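Local coordinates for mannuronan C5-epimerase (Pseudomonas syringae pv. tomato, PDB 4NK6), which converts beta-D-mannuronate to alpha-L-guluronate within the alginate polymer and forms part of the periplasmic complex that shields the chain on its way to export, at residues I88-D92 with G93-L97. Numbering follows the deposited sequence.
Sequences IMISD and GYVNL
Ile90 and Val95 face each other across a bend in one continuous stretch, and theirs is the only contact between two side chains across the bend. CG2 of Ile90 lies 3.8 Å from CB of Val95 and equally near its CG2, while CG1 of Ile90 is 4.0 Å from CG1 of Val95, so two branches of each residue mesh with the other. In Ile90, chi1 of -66° sets CG2 anti to the backbone N and CG1 beside it, which turns both branches to Val95. Leu100 of helix 97-103 touches both side chains.

Ser91 points away from the second strand, and the chain turns at Asp92, whose positive phi of 58° departs from the extended conformation. Its carboxylate forms a salt bridge through OD1 with NZ of Lys49, and its backbone N bonds to OG1 of Thr128. Gly93 follows, its phi also positive, where a CB would collide with the carbonyl O of Asp92; the bend thus calls for glycine.

Beyond it, the CB of Tyr94 points away from the first strand. ND2 of Asn96 donates to OH of Tyr94 at 3.3 Å, with the hydroxyl close to the amide plane. That hydroxyl also bonds to Glu132, and OD1 of Asn96 accepts from N of Asp99, capping helix 97-103.

No hydrogen bond links the two strands. The axes of the short segments 88-91 and 93-96 come no closer than 6.8 Å, their N-to-C directions are 139° apart, and each pairs in parallel with a strand of a different sheet, 86-91 with 123-124 and 93-96 with 129-133. An inward-facing apolar pair at a sharp bend between strands of separate sheets is characteristic of a corner in the right-handed parallel beta-helix, here near its N-terminal end.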
ATOM      1  N   ILE A  88     -12.213  -3.557 -22.024  1.00 41.83           N
ATOM      2  CA  ILE A  88     -11.506  -2.705 -22.961  1.00 39.50           C
ATOM      3  C   ILE A  88     -10.031  -3.053 -22.828  1.00 43.43           C
ATOM      4  O   ILE A  88      -9.476  -2.994 -21.729  1.00 41.89           O
ATOM      5  CB  ILE A  88     -11.715  -1.227 -22.597  1.00 43.87           C
ATOM      6  CG1 ILE A  88     -13.203  -0.868 -22.696  1.00 42.41           C
ATOM      7  CG2 ILE A  88     -10.852  -0.317 -23.488  1.00 44.52           C
ATOM      8  CD1 ILE A  88     -13.570   0.427 -22.005  1.00 38.74           C
ATOM      9  N   MET A  89      -9.395  -3.437 -23.930  1.00 42.22           N
ATOM     10  CA  MET A  89      -8.004  -3.880 -23.866  1.00 44.33           C
ATOM     11  C   MET A  89      -7.035  -3.036 -24.687  1.00 43.31           C
ATOM     12  O   MET A  89      -7.310  -2.678 -25.831  1.00 42.15           O
ATOM     13  CB  MET A  89      -7.885  -5.337 -24.290  1.00 40.31           C
ATOM     14  CG  MET A  89      -8.805  -6.258 -23.528  1.00 47.79           C
ATOM     15  SD  MET A  89      -8.708  -7.962 -24.109  1.00 42.87           S
ATOM     16  CE  MET A  89     -10.044  -8.689 -23.134  1.00 38.19           C
ATOM     17  N   ILE A  90      -5.890  -2.741 -24.087  1.00 40.23           N
ATOM     18  CA  ILE A  90      -4.817  -2.029 -24.770  1.00 41.60           C
ATOM     19  C   ILE A  90      -3.621  -2.961 -24.933  1.00 41.09           C
ATOM     20  O   ILE A  90      -3.203  -3.615 -23.974  1.00 41.55           O
ATOM     21  CB  ILE A  90      -4.381  -0.796 -23.960  1.00 39.69           C
ATOM     22  CG1 ILE A  90      -5.515   0.230 -23.918  1.00 46.35           C
ATOM     23  CG2 ILE A  90      -3.096  -0.183 -24.539  1.00 40.99           C
ATOM     24  CD1 ILE A  90      -5.482   1.129 -22.697  1.00 42.79           C
ATOM     25  N   SER A  91      -3.077  -3.029 -26.141  1.00 42.72           N
ATOM     26  CA  SER A  91      -1.876  -3.824 -26.378  1.00 52.54           C
ATOM     27  C   SER A  91      -1.067  -3.276 -27.542  1.00 51.19           C
ATOM     28  O   SER A  91      -1.528  -2.398 -28.277  1.00 49.48           O
ATOM     29  CB  SER A  91      -2.243  -5.272 -26.674  1.00 49.96           C
ATOM     30  OG  SER A  91      -2.872  -5.345 -27.937  1.00 58.91           O
ATOM     31  N   ASP A  92       0.137  -3.811 -27.703  1.00 46.64           N
ATOM     32  CA  ASP A  92       0.982  -3.496 -28.847  1.00 50.81           C
ATOM     33  C   ASP A  92       1.290  -1.994 -28.990  1.00 48.98           C
ATOM     34  O   ASP A  92       1.235  -1.432 -30.088  1.00 50.38           O
ATOM     35  CB  ASP A  92       0.352  -4.059 -30.130  1.00 50.69           C
ATOM     36  CG  ASP A  92       1.359  -4.222 -31.249  1.00 64.71           C
ATOM     37  OD1 ASP A  92       2.546  -4.473 -30.942  1.00 67.80           O
ATOM     38  OD2 ASP A  92       0.970  -4.093 -32.432  1.00 70.59           O
ATOM     39  N   GLY A  93       1.604  -1.337 -27.878  1.00 51.76           N
ATOM     40  CA  GLY A  93       2.042   0.047 -27.946  1.00 48.38           C
ATOM     41  C   GLY A  93       1.209   1.017 -27.134  1.00 46.87           C
ATOM     42  O   GLY A  93       0.548   0.634 -26.157  1.00 45.77           O
ATOM     43  N   TYR A  94       1.219   2.272 -27.567  1.00 47.65           N
ATOM     44  CA  TYR A  94       0.779   3.388 -26.738  1.00 50.26           C
ATOM     45  C   TYR A  94      -0.645   3.842 -27.021  1.00 50.79           C
ATOM     46  O   TYR A  94      -1.013   4.101 -28.170  1.00 50.53           O
ATOM     47  CB  TYR A  94       1.743   4.573 -26.887  1.00 47.91           C
ATOM     48  CG  TYR A  94       1.245   5.857 -26.262  1.00 47.30           C
ATOM     49  CD1 TYR A  94       1.350   6.074 -24.892  1.00 46.54           C
ATOM     50  CD2 TYR A  94       0.672   6.852 -27.041  1.00 53.99           C
ATOM     51  CE1 TYR A  94       0.896   7.248 -24.317  1.00 45.49           C
ATOM     52  CE2 TYR A  94       0.214   8.028 -26.478  1.00 49.56           C
ATOM     53  CZ  TYR A  94       0.333   8.224 -25.121  1.00 48.76           C
ATOM     54  OH  TYR A  94      -0.125   9.399 -24.569  1.00 47.70           O
ATOM     55  N   VAL A  95      -1.431   3.947 -25.953  1.00 48.15           N
ATOM     56  CA  VAL A  95      -2.806   4.422 -26.026  1.00 50.47           C
ATOM     57  C   VAL A  95      -3.088   5.308 -24.815  1.00 48.25           C
ATOM     58  O   VAL A  95      -2.831   4.904 -23.681  1.00 43.54           O
ATOM     59  CB  VAL A  95      -3.813   3.238 -26.020  1.00 46.00           C
ATOM     60  CG1 VAL A  95      -5.243   3.737 -25.820  1.00 42.31           C
ATOM     61  CG2 VAL A  95      -3.699   2.426 -27.299  1.00 44.35           C
ATOM     62  N   ASN A  96      -3.593   6.519 -25.046  1.00 43.27           N
ATOM     63  CA  ASN A  96      -4.050   7.360 -23.939  1.00 46.85           C
ATOM     64  C   ASN A  96      -5.577   7.312 -23.771  1.00 44.47           C
ATOM     65  O   ASN A  96      -6.274   6.745 -24.609  1.00 44.68           O
ATOM     66  CB  ASN A  96      -3.490   8.800 -24.032  1.00 43.44           C
ATOM     67  CG  ASN A  96      -3.917   9.534 -25.297  1.00 51.52           C
ATOM     68  OD1 ASN A  96      -5.088   9.506 -25.684  1.00 54.14           O
ATOM     69  ND2 ASN A  96      -2.961  10.217 -25.937  1.00 46.82           N
ATOM     70  N   LEU A  97      -6.093   7.874 -22.682  1.00 45.04           N
ATOM     71  CA  LEU A  97      -7.532   7.790 -22.415  1.00 43.93           C
ATOM     72  C   LEU A  97      -8.362   8.470 -23.515  1.00 47.56           C
ATOM     73  O   LEU A  97      -9.453   8.000 -23.858  1.00 48.97           O
ATOM     74  CB  LEU A  97      -7.872   8.367 -21.039  1.00 41.84           C
ATOM     75  CG  LEU A  97      -9.345   8.341 -20.604  1.00 43.09           C
ATOM     76  CD1 LEU A  97      -9.935   6.936 -20.692  1.00 42.89           C
ATOM     77  CD2 LEU A  97      -9.474   8.868 -19.187  1.00 41.24           C
TER